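Peroxisomal fatty acid beta-oxidation multifunctional protein MFP2 (Arabidopsis thaliana, PDB 2WTB) hydrates long-chain enoyl-CoA thioesters and oxidises 3-hydroxyacyl-CoA in peroxisomal fatty acid beta-oxidation, notably during seed germination. Local coordinates at residues 158-163 / 228-233; 153-158 / 253-258; 133-138 / 182-187; 236-241 / 247-252; 106-111 / 195-200. All blocks are in the same frame, centred on the assembly; numbering follows the deposited sequence.

Contact 1: 158-163 / 228-233; sequences VGLTKA and REILTF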
# COMPACT_ATOMS: atom_id res chain seq x y z
N VAL A 158 -7.12 17.42 20.92
CA VAL A 158 -6.45 16.23 21.43
C VAL A 158 -5.04 16.51 21.94
O VAL A 158 -4.42 15.65 22.55
CB VAL A 158 -6.37 15.12 20.36
CG1 VAL A 158 -7.73 14.91 19.72
CG2 VAL A 158 -5.32 15.47 19.32
N GLY A 159 -4.56 17.72 21.68
CA GLY A 159 -3.21 18.09 22.06
C GLY A 159 -2.29 18.10 20.85
O GLY A 159 -2.59 17.49 19.83
N LEU A 160 -1.16 18.80 20.97
CA LEU A 160 -0.22 18.91 19.87
C LEU A 160 0.54 17.61 19.62
O LEU A 160 0.76 17.22 18.47
CB LEU A 160 0.78 20.05 20.12
CG LEU A 160 1.73 20.34 18.96
CD1 LEU A 160 0.94 20.66 17.70
CD2 LEU A 160 2.70 21.47 19.31
N THR A 161 0.94 16.95 20.70
CA THR A 161 1.72 15.72 20.59
C THR A 161 0.94 14.61 19.88
O THR A 161 1.48 13.93 19.00
CB THR A 161 2.16 15.21 21.98
OG1 THR A 161 2.93 16.23 22.64
CG2 THR A 161 3.00 13.96 21.85
N LYS A 162 -0.32 14.44 20.26
CA LYS A 162 -1.15 13.41 19.65
C LYS A 162 -1.55 13.80 18.23
O LYS A 162 -1.52 12.97 17.32
CB LYS A 162 -2.40 13.16 20.49
CG LYS A 162 -3.21 11.96 20.03
CD LYS A 162 -2.33 10.72 19.98
CE LYS A 162 -3.14 9.48 19.65
NZ LYS A 162 -2.27 8.26 19.58
N ALA A 163 -1.94 15.06 18.06
CA ALA A 163 -2.32 15.56 16.75
C ALA A 163 -1.20 15.32 15.75
O ALA A 163 -1.43 14.87 14.63
CB ALA A 163 -2.66 17.04 16.82
N ARG A 228 6.83 25.44 19.95
CA ARG A 228 7.85 25.62 18.93
C ARG A 228 8.92 24.54 19.03
O ARG A 228 9.48 24.11 18.02
CB ARG A 228 8.50 27.00 19.03
CG ARG A 228 7.69 28.11 18.37
CD ARG A 228 8.59 29.28 17.99
NE ARG A 228 7.90 30.25 17.15
CZ ARG A 228 7.52 31.46 17.55
NH1 ARG A 228 7.78 31.85 18.79
NH2 ARG A 228 6.90 32.27 16.71
N GLU A 229 9.21 24.11 20.25
CA GLU A 229 10.17 23.04 20.49
C GLU A 229 9.65 21.72 19.93
O GLU A 229 10.41 20.94 19.35
CB GLU A 229 10.45 22.91 21.99
CG GLU A 229 11.66 22.07 22.34
CD GLU A 229 11.99 22.11 23.81
OE1 GLU A 229 11.15 22.61 24.60
OE2 GLU A 229 13.09 21.65 24.20
N ILE A 230 8.36 21.49 20.10
CA ILE A 230 7.72 20.28 19.61
C ILE A 230 7.61 20.29 18.09
O ILE A 230 7.83 19.28 17.43
CB ILE A 230 6.31 20.11 20.23
CG1 ILE A 230 6.43 19.77 21.72
CG2 ILE A 230 5.54 19.02 19.51
CD1 ILE A 230 5.13 19.87 22.47
N LEU A 231 7.27 21.46 17.54
CA LEU A 231 7.14 21.62 16.10
C LEU A 231 8.50 21.52 15.40
O LEU A 231 8.63 20.87 14.36
CB LEU A 231 6.46 22.95 15.76
CG LEU A 231 4.94 22.98 15.97
CD1 LEU A 231 4.44 24.41 16.13
CD2 LEU A 231 4.23 22.29 14.82
N THR A 232 9.49 22.19 15.96
CA THR A 232 10.85 22.11 15.42
C THR A 232 11.31 20.66 15.38
O THR A 232 11.74 20.17 14.34
CB THR A 232 11.83 22.96 16.26
OG1 THR A 232 11.71 24.34 15.89
CG2 THR A 232 13.26 22.50 16.03
N PHE A 233 11.21 19.98 16.52
CA PHE A 233 11.61 18.58 16.60
C PHE A 233 10.98 17.76 15.48
O PHE A 233 11.69 17.10 14.72
CB PHE A 233 11.22 18.00 17.96
CG PHE A 233 11.57 16.55 18.13
CD1 PHE A 233 12.78 16.17 18.68
CD2 PHE A 233 10.68 15.56 17.73
CE1 PHE A 233 13.10 14.84 18.84
CE2 PHE A 233 11.00 14.22 17.88
CZ PHE A 233 12.21 13.86 18.44
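Leu160 and Ile230 meet tip to tip, the CD2 methyl of Leu160 lying 3.8 Å from CG2 of Ile230. The same methyl also comes within 4.0 Å of Ile230 CB, so the leucine branch bears on the base of the isoleucine rather than on its long arm. Leu231 closes on that methyl from the next position of the helix, with its CG 4.3 Å from Leu160 CD2. At the more open side, Ile230 CD1 approaches Thr161 OG1 to 4.3 Å, a loose contact with a solvent-exposed residue.

The reach of Leu160 comes from its first torsion: CG stands opposite the backbone N (chi1 -175°), which sends the branch out toward the other helix. Gly159, with phi of 104°, ends helix 150-158 and occupies the N-cap position of helix 160-169. Its carbonyl O accepts the backbone bond from Ala163 N at 3.1 Å, part of the first turn that carries Leu160. Farther out, Pro222 touches both Leu160 and Ile230, Pro155 touches Leu160, and Ile255 of helix 247-260 touches Leu160 and Leu231.

The start of helix 160-169, in the enoyl-CoA hydratase/isomerase region, is thus joined to helix 224-241 mainly by the branched aliphatic side chains of Leu160, Ile230 and Leu231. Such a contact depends on the shape and burial of its methyl groups and lacks the directional hold of a polar bond.

Contact 2: 153-158 / 253-258; sequences RLPRLV and DAIEVG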
# COMPACT_ATOMS: atom_id res chain seq x y z
N ARG A 153 -7.96 22.42 14.42
CA ARG A 153 -8.85 21.90 15.45
C ARG A 153 -8.34 20.63 16.14
O ARG A 153 -8.59 20.43 17.32
CB ARG A 153 -10.26 21.69 14.88
CG ARG A 153 -10.90 22.99 14.41
CD ARG A 153 -12.36 22.81 14.03
NE ARG A 153 -12.97 24.11 13.74
CZ ARG A 153 -12.94 24.71 12.56
NH1 ARG A 153 -12.33 24.14 11.53
NH2 ARG A 153 -13.53 25.89 12.40
N LEU A 154 -7.62 19.79 15.40
CA LEU A 154 -7.10 18.55 15.98
C LEU A 154 -6.16 18.79 17.16
O LEU A 154 -6.38 18.26 18.25
CB LEU A 154 -6.43 17.67 14.92
CG LEU A 154 -5.91 16.31 15.39
CD1 LEU A 154 -6.98 15.55 16.16
CD2 LEU A 154 -5.39 15.49 14.23
N PRO A 155 -5.10 19.60 16.96
CA PRO A 155 -4.20 19.89 18.08
C PRO A 155 -4.93 20.55 19.25
O PRO A 155 -4.55 20.33 20.40
CB PRO A 155 -3.18 20.85 17.47
CG PRO A 155 -3.21 20.56 16.01
CD PRO A 155 -4.64 20.22 15.71
N ARG A 156 -5.95 21.34 18.96
CA ARG A 156 -6.71 22.03 20.01
C ARG A 156 -7.66 21.10 20.77
O ARG A 156 -8.08 21.41 21.88
CB ARG A 156 -7.46 23.22 19.43
CG ARG A 156 -6.55 24.34 18.95
CD ARG A 156 -7.31 25.44 18.25
NE ARG A 156 -6.40 26.37 17.59
CZ ARG A 156 -5.90 27.46 18.16
NH1 ARG A 156 -6.23 27.76 19.40
NH2 ARG A 156 -5.08 28.25 17.48
N LEU A 157 -8.01 19.97 20.16
CA LEU A 157 -8.94 19.03 20.79
C LEU A 157 -8.24 17.86 21.48
O LEU A 157 -8.71 17.37 22.51
CB LEU A 157 -9.95 18.50 19.77
CG LEU A 157 -11.09 19.46 19.40
CD1 LEU A 157 -11.95 18.88 18.29
CD2 LEU A 157 -11.94 19.77 20.63
N VAL A 158 -7.12 17.42 20.92
CA VAL A 158 -6.45 16.23 21.43
C VAL A 158 -5.04 16.51 21.94
O VAL A 158 -4.42 15.65 22.55
CB VAL A 158 -6.37 15.12 20.36
CG1 VAL A 158 -7.73 14.91 19.72
CG2 VAL A 158 -5.32 15.47 19.32
N ASP A 253 3.96 23.53 8.81
CA ASP A 253 3.91 24.98 8.70
C ASP A 253 2.54 25.51 9.10
O ASP A 253 2.43 26.38 9.97
CB ASP A 253 4.23 25.42 7.27
CG ASP A 253 5.70 25.29 6.94
OD1 ASP A 253 6.52 25.18 7.88
OD2 ASP A 253 6.05 25.31 5.74
N ALA A 254 1.50 24.98 8.47
CA ALA A 254 0.14 25.41 8.75
C ALA A 254 -0.20 25.26 10.22
O ALA A 254 -0.95 26.05 10.79
CB ALA A 254 -0.85 24.63 7.89
N ILE A 255 0.37 24.23 10.85
CA ILE A 255 0.10 23.96 12.26
C ILE A 255 0.74 25.03 13.14
O ILE A 255 0.11 25.56 14.05
CB ILE A 255 0.59 22.56 12.67
CG1 ILE A 255 -0.11 21.48 11.85
CG2 ILE A 255 0.35 22.32 14.16
CD1 ILE A 255 0.21 20.06 12.27
N GLU A 256 2.01 25.34 12.86
CA GLU A 256 2.74 26.33 13.64
C GLU A 256 2.11 27.71 13.53
O GLU A 256 1.93 28.40 14.54
CB GLU A 256 4.21 26.38 13.19
CG GLU A 256 5.06 27.36 13.98
CD GLU A 256 6.54 27.18 13.71
OE1 GLU A 256 7.36 27.83 14.40
OE2 GLU A 256 6.89 26.38 12.81
N VAL A 257 1.79 28.12 12.31
CA VAL A 257 1.16 29.42 12.07
C VAL A 257 -0.11 29.58 12.89
O VAL A 257 -0.33 30.62 13.52
CB VAL A 257 0.84 29.63 10.58
CG1 VAL A 257 0.08 30.93 10.38
CG2 VAL A 257 2.12 29.62 9.76
N GLY A 258 -0.94 28.54 12.90
CA GLY A 258 -2.19 28.57 13.64
C GLY A 258 -1.96 28.73 15.14
O GLY A 258 -2.75 29.38 15.83
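Pro155 and Ile255 mark the nearest approach of the two helical backbones, with 8.3 Å between their CA atoms. Helix 150-158 is kinked at Pro155, whose ring nitrogen carries no hydrogen to offer the preceding turn. Just before the proline, Leu154 O accepts from both Leu157 N and Val158 N, so the last turn draws two bonds onto one carbonyl. Segment 253-258 runs as regular helix, with Val257 N bonded to Asp253 O at 3.0 Å.

Across the gap Pro155 points to Ile255, its CG 4.4 Å from Ile255 CG2, a light apolar touch. Arg156 spans the remaining distance. Its chain is extended from CG to NE, which carries the flat guanidinium to the second helix; there NH2 comes 3.1 Å from Gly258 O, with the oxygen at the edge of the group and in its plane. NH1 is hydrogen-bonded to Lys217 O, which helps hold the buried guanidinium in this orientation. Ala163 and Leu164 of helix 160-169 press on Pro155 and Ile255 respectively.

All four touching residues are buried, and the side chain of Pro155 lies about 9 Å from that of Glu119, a predicted catalytic residue. This is consistent with the crotonase fold of the enoyl-CoA hydratase part, in which C-terminal helices pack over helices of the catalytic core.

Contact 3: 133-138 / 182-187; sequences AQLGLP and GLIDAV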
# COMPACT_ATOMS: atom_id res chain seq x y z
N ALA A 133 -15.87 3.26 16.30
CA ALA A 133 -15.73 4.13 15.14
C ALA A 133 -14.28 4.59 14.96
O ALA A 133 -13.54 4.70 15.93
CB ALA A 133 -16.66 5.32 15.24
N GLN A 134 -13.88 4.84 13.71
CA GLN A 134 -12.52 5.28 13.42
C GLN A 134 -12.45 6.77 13.13
O GLN A 134 -13.25 7.30 12.35
CB GLN A 134 -11.94 4.50 12.24
CG GLN A 134 -11.52 3.09 12.59
CD GLN A 134 -10.71 2.44 11.49
OE1 GLN A 134 -10.47 1.24 11.50
NE2 GLN A 134 -10.28 3.25 10.52
N LEU A 135 -11.48 7.43 13.75
CA LEU A 135 -11.32 8.87 13.62
C LEU A 135 -9.86 9.17 13.31
O LEU A 135 -8.97 8.71 14.02
CB LEU A 135 -11.72 9.55 14.92
CG LEU A 135 -12.89 8.91 15.66
CD1 LEU A 135 -12.93 9.36 17.12
CD2 LEU A 135 -14.21 9.21 14.96
N GLY A 136 -9.62 9.93 12.25
CA GLY A 136 -8.26 10.27 11.88
C GLY A 136 -8.13 11.17 10.67
O GLY A 136 -9.13 11.52 10.03
N LEU A 137 -6.90 11.55 10.36
CA LEU A 137 -6.60 12.38 9.20
C LEU A 137 -5.54 11.71 8.34
O LEU A 137 -4.34 11.93 8.55
CB LEU A 137 -6.15 13.77 9.64
CG LEU A 137 -7.19 14.64 10.35
CD1 LEU A 137 -6.56 15.93 10.86
CD2 LEU A 137 -8.36 14.94 9.43
N PRO A 138 -5.97 10.89 7.37
CA PRO A 138 -5.11 10.08 6.50
C PRO A 138 -4.52 10.87 5.33
O PRO A 138 -3.72 10.32 4.58
CB PRO A 138 -6.06 9.01 5.96
CG PRO A 138 -7.37 9.19 6.71
CD PRO A 138 -7.39 10.62 7.13
N GLY A 182 -10.40 13.73 24.33
CA GLY A 182 -11.17 14.97 24.24
C GLY A 182 -11.65 15.22 22.82
O GLY A 182 -12.21 16.28 22.53
N LEU A 183 -11.44 14.25 21.95
CA LEU A 183 -11.90 14.34 20.57
C LEU A 183 -13.38 13.99 20.48
O LEU A 183 -14.14 14.66 19.77
CB LEU A 183 -11.08 13.40 19.67
CG LEU A 183 -11.48 13.34 18.20
CD1 LEU A 183 -11.57 14.73 17.61
CD2 LEU A 183 -10.50 12.49 17.42
N ILE A 184 -13.77 12.95 21.21
CA ILE A 184 -15.16 12.50 21.29
C ILE A 184 -15.74 12.79 22.67
O ILE A 184 -15.14 12.44 23.68
CB ILE A 184 -15.29 10.99 21.01
CG1 ILE A 184 -14.81 10.66 19.60
CG2 ILE A 184 -16.72 10.54 21.20
CD1 ILE A 184 -15.65 11.28 18.51
N ASP A 185 -16.91 13.42 22.71
CA ASP A 185 -17.51 13.84 23.97
C ASP A 185 -18.26 12.72 24.69
O ASP A 185 -18.40 12.75 25.91
CB ASP A 185 -18.45 15.03 23.73
CG ASP A 185 -17.71 16.30 23.39
OD1 ASP A 185 -16.77 16.66 24.12
OD2 ASP A 185 -18.07 16.94 22.38
N ALA A 186 -18.75 11.75 23.93
CA ALA A 186 -19.51 10.65 24.52
C ALA A 186 -19.58 9.44 23.59
O ALA A 186 -19.69 9.59 22.37
CB ALA A 186 -20.92 11.11 24.89
N VAL A 187 -19.52 8.25 24.17
CA VAL A 187 -19.64 7.01 23.41
C VAL A 187 -20.91 6.27 23.80
O VAL A 187 -21.07 5.83 24.93
CB VAL A 187 -18.43 6.08 23.63
CG1 VAL A 187 -18.64 4.77 22.89
CG2 VAL A 187 -17.15 6.76 23.17
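Apolar contact links Leu135 to Leu183 and Ile184. The CD1 methyl of Leu135 sits 3.4 Å from Ile184 CG1 and 3.6 Å from Ile184 CD1, the two side chains crossing obliquely in a tight fit. Leu183 comes in beside them, its CD2 being 4.0 Å from both CD1 and CB of Leu135. The first torsion of Leu135, -36°, is turned well away from the usual -60° and brings its branch against the isoleucine. Leu118 and Val173 also touch Leu135, while Met122 and Val158 border Leu183.

Polar bonds tie each segment to its own surroundings. Leu135 is paired through its backbone with Val173 in the small sheet, and Ile184 O receives a bond from His179 ND1. Asp185 OD2 is bonded to Arg127 N, tying the loop to strand 126-129. Gly182, with positive phi, closes helix 175-181 in a Schellman motif.

Strand 134-136 of the small sheet is thereby packed against the loop leading into edge strand 186-187 of the larger one, within the crotonase-type hydratase/isomerase region; the side chain of Leu183 is about 9 Å from that of Glu119, the predicted nucleophile. With no hydrogen bond between the segments, close-packed aliphatic carbons, all buried, make the contact.

Contact 4: 236-241 / 247-252; sequences AQTLKR and HPLMCL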
# COMPACT_ATOMS: atom_id res chain seq x y z
N ALA A 236 12.32 18.33 12.11
CA ALA A 236 13.67 17.78 12.04
C ALA A 236 13.68 16.29 11.70
O ALA A 236 14.38 15.86 10.79
CB ALA A 236 14.42 18.03 13.34
N GLN A 237 12.89 15.50 12.44
CA GLN A 237 12.89 14.06 12.25
C GLN A 237 12.08 13.62 11.03
O GLN A 237 12.18 12.48 10.59
CB GLN A 237 12.40 13.34 13.51
CG GLN A 237 10.89 13.32 13.67
CD GLN A 237 10.44 12.31 14.70
OE1 GLN A 237 11.26 11.72 15.40
NE2 GLN A 237 9.13 12.10 14.79
N THR A 238 11.28 14.53 10.50
CA THR A 238 10.53 14.26 9.27
C THR A 238 11.44 14.43 8.06
O THR A 238 11.20 13.85 7.00
CB THR A 238 9.28 15.16 9.14
OG1 THR A 238 8.35 14.83 10.18
CG2 THR A 238 8.62 14.97 7.79
N LEU A 239 12.50 15.22 8.24
CA LEU A 239 13.51 15.40 7.20
C LEU A 239 14.58 14.32 7.28
O LEU A 239 15.37 14.15 6.35
CB LEU A 239 14.15 16.79 7.30
CG LEU A 239 13.41 17.93 6.60
CD1 LEU A 239 14.00 19.28 7.00
CD2 LEU A 239 13.46 17.74 5.10
N LYS A 240 14.60 13.60 8.39
CA LYS A 240 15.56 12.52 8.58
C LYS A 240 15.04 11.21 7.99
O LYS A 240 15.80 10.44 7.41
N ARG A 241 13.74 10.98 8.13
CA ARG A 241 13.12 9.76 7.64
C ARG A 241 12.65 9.90 6.19
O ARG A 241 12.95 9.06 5.34
CB ARG A 241 11.95 9.35 8.53
CG ARG A 241 12.31 9.24 10.01
CD ARG A 241 13.52 8.34 10.21
NE ARG A 241 13.97 8.34 11.60
CZ ARG A 241 15.06 7.70 12.02
NH1 ARG A 241 15.80 7.01 11.17
NH2 ARG A 241 15.40 7.75 13.31
N HIS A 247 5.45 17.66 1.53
CA HIS A 247 4.11 17.95 2.06
C HIS A 247 3.98 17.86 3.59
O HIS A 247 3.27 18.65 4.18
CB HIS A 247 3.04 17.10 1.35
CG HIS A 247 3.31 15.63 1.36
ND1 HIS A 247 2.66 14.76 2.20
CD2 HIS A 247 4.17 14.88 0.62
CE1 HIS A 247 3.10 13.53 1.99
NE2 HIS A 247 4.02 13.58 1.03
N PRO A 248 4.67 16.89 4.22
CA PRO A 248 4.59 16.84 5.69
C PRO A 248 5.09 18.13 6.34
O PRO A 248 4.43 18.66 7.24
CB PRO A 248 5.51 15.67 6.05
CG PRO A 248 5.52 14.81 4.83
CD PRO A 248 5.44 15.76 3.68
N LEU A 249 6.24 18.63 5.89
CA LEU A 249 6.78 19.87 6.42
C LEU A 249 5.86 21.03 6.10
O LEU A 249 5.69 21.94 6.91
CB LEU A 249 8.18 20.13 5.85
CG LEU A 249 9.17 18.98 5.97
CD1 LEU A 249 10.45 19.30 5.21
CD2 LEU A 249 9.47 18.66 7.43
N MET A 250 5.28 21.01 4.91
CA MET A 250 4.34 22.04 4.50
C MET A 250 3.10 22.01 5.38
O MET A 250 2.46 23.03 5.61
CB MET A 250 3.93 21.84 3.03
CG MET A 250 5.08 21.96 2.05
SD MET A 250 4.56 21.67 0.34
CE MET A 250 6.09 21.99 -0.54
N CYS A 251 2.77 20.82 5.89
CA CYS A 251 1.63 20.66 6.77
C CYS A 251 1.96 21.14 8.18
O CYS A 251 1.11 21.70 8.87
CB CYS A 251 1.19 19.19 6.82
SG CYS A 251 -0.15 18.85 7.99
N LEU A 252 3.21 20.93 8.59
CA LEU A 252 3.66 21.38 9.90
C LEU A 252 3.68 22.90 9.95
O LEU A 252 3.45 23.50 11.00
CB LEU A 252 5.05 20.82 10.21
CG LEU A 252 5.10 19.31 10.48
CD1 LEU A 252 6.53 18.81 10.49
CD2 LEU A 252 4.39 18.97 11.78
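Thr238 and Leu239 pack on Pro248, Leu249 and Leu252 in an antiparallel helical hairpin that joins the C-terminal end of helix 224-241 to the start of helix 247-260, in the helical layer beside helix 160-169. The short axes run at 173° and approach to 10.0 Å, with only five residues between the segments. Leu249 divides its branch between two neighbours. Its CD1 methyl lies 3.4 Å from CD2 of Leu239, the side chains crossing at about a right angle, while its CD2 methyl lies 3.8 Å from Thr238 CG2 as those two slide past each other in opposite directions. An alanine here would remove both methyls and would probably open a gap between the helices, leaving Leu239 without its partner across the hairpin.

With chi1 of Thr238 at -67°, CG2 points opposite the backbone N and reaches Pro248 CB at 3.6 Å, whereas OG1 is turned back to hydrogen-bond Ala234 O in its own helix. Leu168 of helix 160-169 also touches Thr238, and Leu164 touches Leu252.

The threonine therefore presents a methyl to the partner helix while its hydroxyl is satisfied within its own, so the two helices meet through mainly apolar atoms.

Contact 5: 106-111 / 195-200; sequences VAAIDG and TTARRW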
# COMPACT_ATOMS: atom_id res chain seq x y z
N VAL A 106 -24.23 19.46 16.70
CA VAL A 106 -23.66 18.26 17.31
C VAL A 106 -23.51 17.18 16.26
O VAL A 106 -24.45 16.89 15.52
CB VAL A 106 -24.53 17.73 18.46
CG1 VAL A 106 -23.93 16.45 19.02
CG2 VAL A 106 -24.67 18.77 19.55
N ALA A 107 -22.32 16.60 16.18
CA ALA A 107 -22.06 15.53 15.22
C ALA A 107 -22.39 14.17 15.83
O ALA A 107 -21.99 13.87 16.96
CB ALA A 107 -20.62 15.57 14.74
N ALA A 108 -23.13 13.36 15.08
CA ALA A 108 -23.45 12.00 15.49
C ALA A 108 -22.66 11.02 14.63
O ALA A 108 -23.00 10.78 13.48
CB ALA A 108 -24.94 11.74 15.35
N ILE A 109 -21.59 10.48 15.20
CA ILE A 109 -20.65 9.67 14.44
C ILE A 109 -20.85 8.16 14.60
O ILE A 109 -20.94 7.64 15.71
CB ILE A 109 -19.19 10.01 14.79
CG1 ILE A 109 -18.89 11.47 14.47
CG2 ILE A 109 -18.23 9.09 14.05
CD1 ILE A 109 -17.50 11.92 14.89
N ASP A 110 -20.91 7.47 13.47
CA ASP A 110 -20.95 6.02 13.44
C ASP A 110 -19.97 5.53 12.38
O ASP A 110 -19.68 6.24 11.41
CB ASP A 110 -22.36 5.54 13.10
CG ASP A 110 -22.55 4.06 13.34
OD1 ASP A 110 -21.64 3.42 13.91
OD2 ASP A 110 -23.62 3.53 12.97
N GLY A 111 -19.45 4.32 12.56
CA GLY A 111 -18.58 3.72 11.57
C GLY A 111 -17.23 4.40 11.44
O GLY A 111 -16.24 3.91 11.99
N THR A 195 -30.28 10.17 19.01
CA THR A 195 -31.06 10.58 20.18
C THR A 195 -30.18 11.31 21.18
O THR A 195 -30.55 12.37 21.69
CB THR A 195 -31.72 9.37 20.87
OG1 THR A 195 -32.87 8.96 20.13
CG2 THR A 195 -32.14 9.74 22.28
N THR A 196 -29.02 10.74 21.47
CA THR A 196 -28.07 11.36 22.38
C THR A 196 -27.63 12.72 21.84
O THR A 196 -27.54 13.69 22.59
CB THR A 196 -26.84 10.47 22.60
OG1 THR A 196 -27.24 9.24 23.21
CG2 THR A 196 -25.83 11.17 23.50
N ALA A 197 -27.39 12.79 20.54
CA ALA A 197 -26.90 14.02 19.93
C ALA A 197 -27.90 15.17 20.03
O ALA A 197 -27.53 16.29 20.38
CB ALA A 197 -26.50 13.78 18.48
N ARG A 198 -29.17 14.89 19.72
CA ARG A 198 -30.19 15.93 19.79
C ARG A 198 -30.46 16.35 21.24
O ARG A 198 -30.76 17.52 21.51
CB ARG A 198 -31.49 15.50 19.09
CG ARG A 198 -32.22 14.35 19.74
CD ARG A 198 -33.67 14.25 19.25
NE ARG A 198 -33.77 13.87 17.85
CZ ARG A 198 -34.33 14.63 16.91
NH1 ARG A 198 -34.84 15.81 17.22
NH2 ARG A 198 -34.38 14.20 15.65
N ARG A 199 -30.34 15.41 22.17
CA ARG A 199 -30.45 15.73 23.59
C ARG A 199 -29.27 16.61 24.01
O ARG A 199 -29.43 17.56 24.78
CB ARG A 199 -30.45 14.45 24.43
CG ARG A 199 -30.55 14.70 25.93
CD ARG A 199 -30.26 13.43 26.73
NE ARG A 199 -28.86 13.05 26.65
CZ ARG A 199 -27.89 13.55 27.41
NH1 ARG A 199 -28.18 14.47 28.32
NH2 ARG A 199 -26.64 13.14 27.27
N TRP A 200 -28.09 16.30 23.48
CA TRP A 200 -26.89 17.07 23.77
C TRP A 200 -27.04 18.48 23.21
O TRP A 200 -26.69 19.46 23.87
CB TRP A 200 -25.66 16.38 23.18
CG TRP A 200 -24.36 16.85 23.76
CD1 TRP A 200 -23.72 18.02 23.50
CD2 TRP A 200 -23.53 16.13 24.69
NE1 TRP A 200 -22.55 18.09 24.22
CE2 TRP A 200 -22.41 16.94 24.95
CE3 TRP A 200 -23.63 14.89 25.32
CZ2 TRP A 200 -21.39 16.55 25.82
CZ3 TRP A 200 -22.62 14.51 26.19
CH2 TRP A 200 -21.52 15.33 26.43
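Trp200 N donates to Thr196 O at 2.8 Å, a bond of the helix from which the indole projects toward Val106, its CG opposite the backbone N (chi1 -162°). Helix 195-200 lies across from strand 106-109 at an axis distance of 8.1 Å, and the two run antiparallel with 168° between their directions. The nearest CA atoms, those of Val106 and Ala197, are only 5.9 Å apart, a spacing allowed by the small side chain of the alanine.

Val106 spreads its two methyls along the helix. CG1, opposite the backbone N at chi1 177°, lies 3.7 Å from Ala197 CB; CG2 approaches Trp200 CD1 to 4.1 Å, meeting the indole obliquely. Ala197 CB also reaches Ala108 CB at 4.0 Å, so one helix methyl touches two residues that point to the same side of the strand. An alanine in place of Val106 would drop both methyls and would probably open a gap beside Ala197, leaving the indole of Trp200 without its neighbour on this strand.

The strand belongs to the large sheet of the crotonase domain, where it pairs with strands 54-59 and 126-129. Trp200 extends over strand 126-129 to touch Ala126 and Ile128 and forms a cation-pi pair with Lys209.

Small and branched aliphatic groups thus fill most of the seam between helix and sheet, and the helix arginines pair away from it, Arg198 with Asp16. The close approach is consistent with the small Ala197 opposite Val106, with Ala108 touching the same alanine methyl.

In the fold
All five contacts lie in the N-terminal part of the chain. Contacts 1, 2 and 4 form its helical layer: helix 224-241 serves contacts 1 and 4, helix 247-260 serves contacts 2 and 4, and Val158 is common to contacts 1 and 2, whose centres are 9 Å apart. Contact 3 joins the two sheets of the domain and touches contact 2 through Leu154 and Leu137. Its centre is 13 Å from that of contact 5, which reaches the same large sheet. The centres of contacts 4 and 5 are farthest apart, at 36 Å. Along the chain contact 5 opens first and encloses contact 3, and contact 4 closes within the span of contact 2. Later helices thus fold back over the hydratase core.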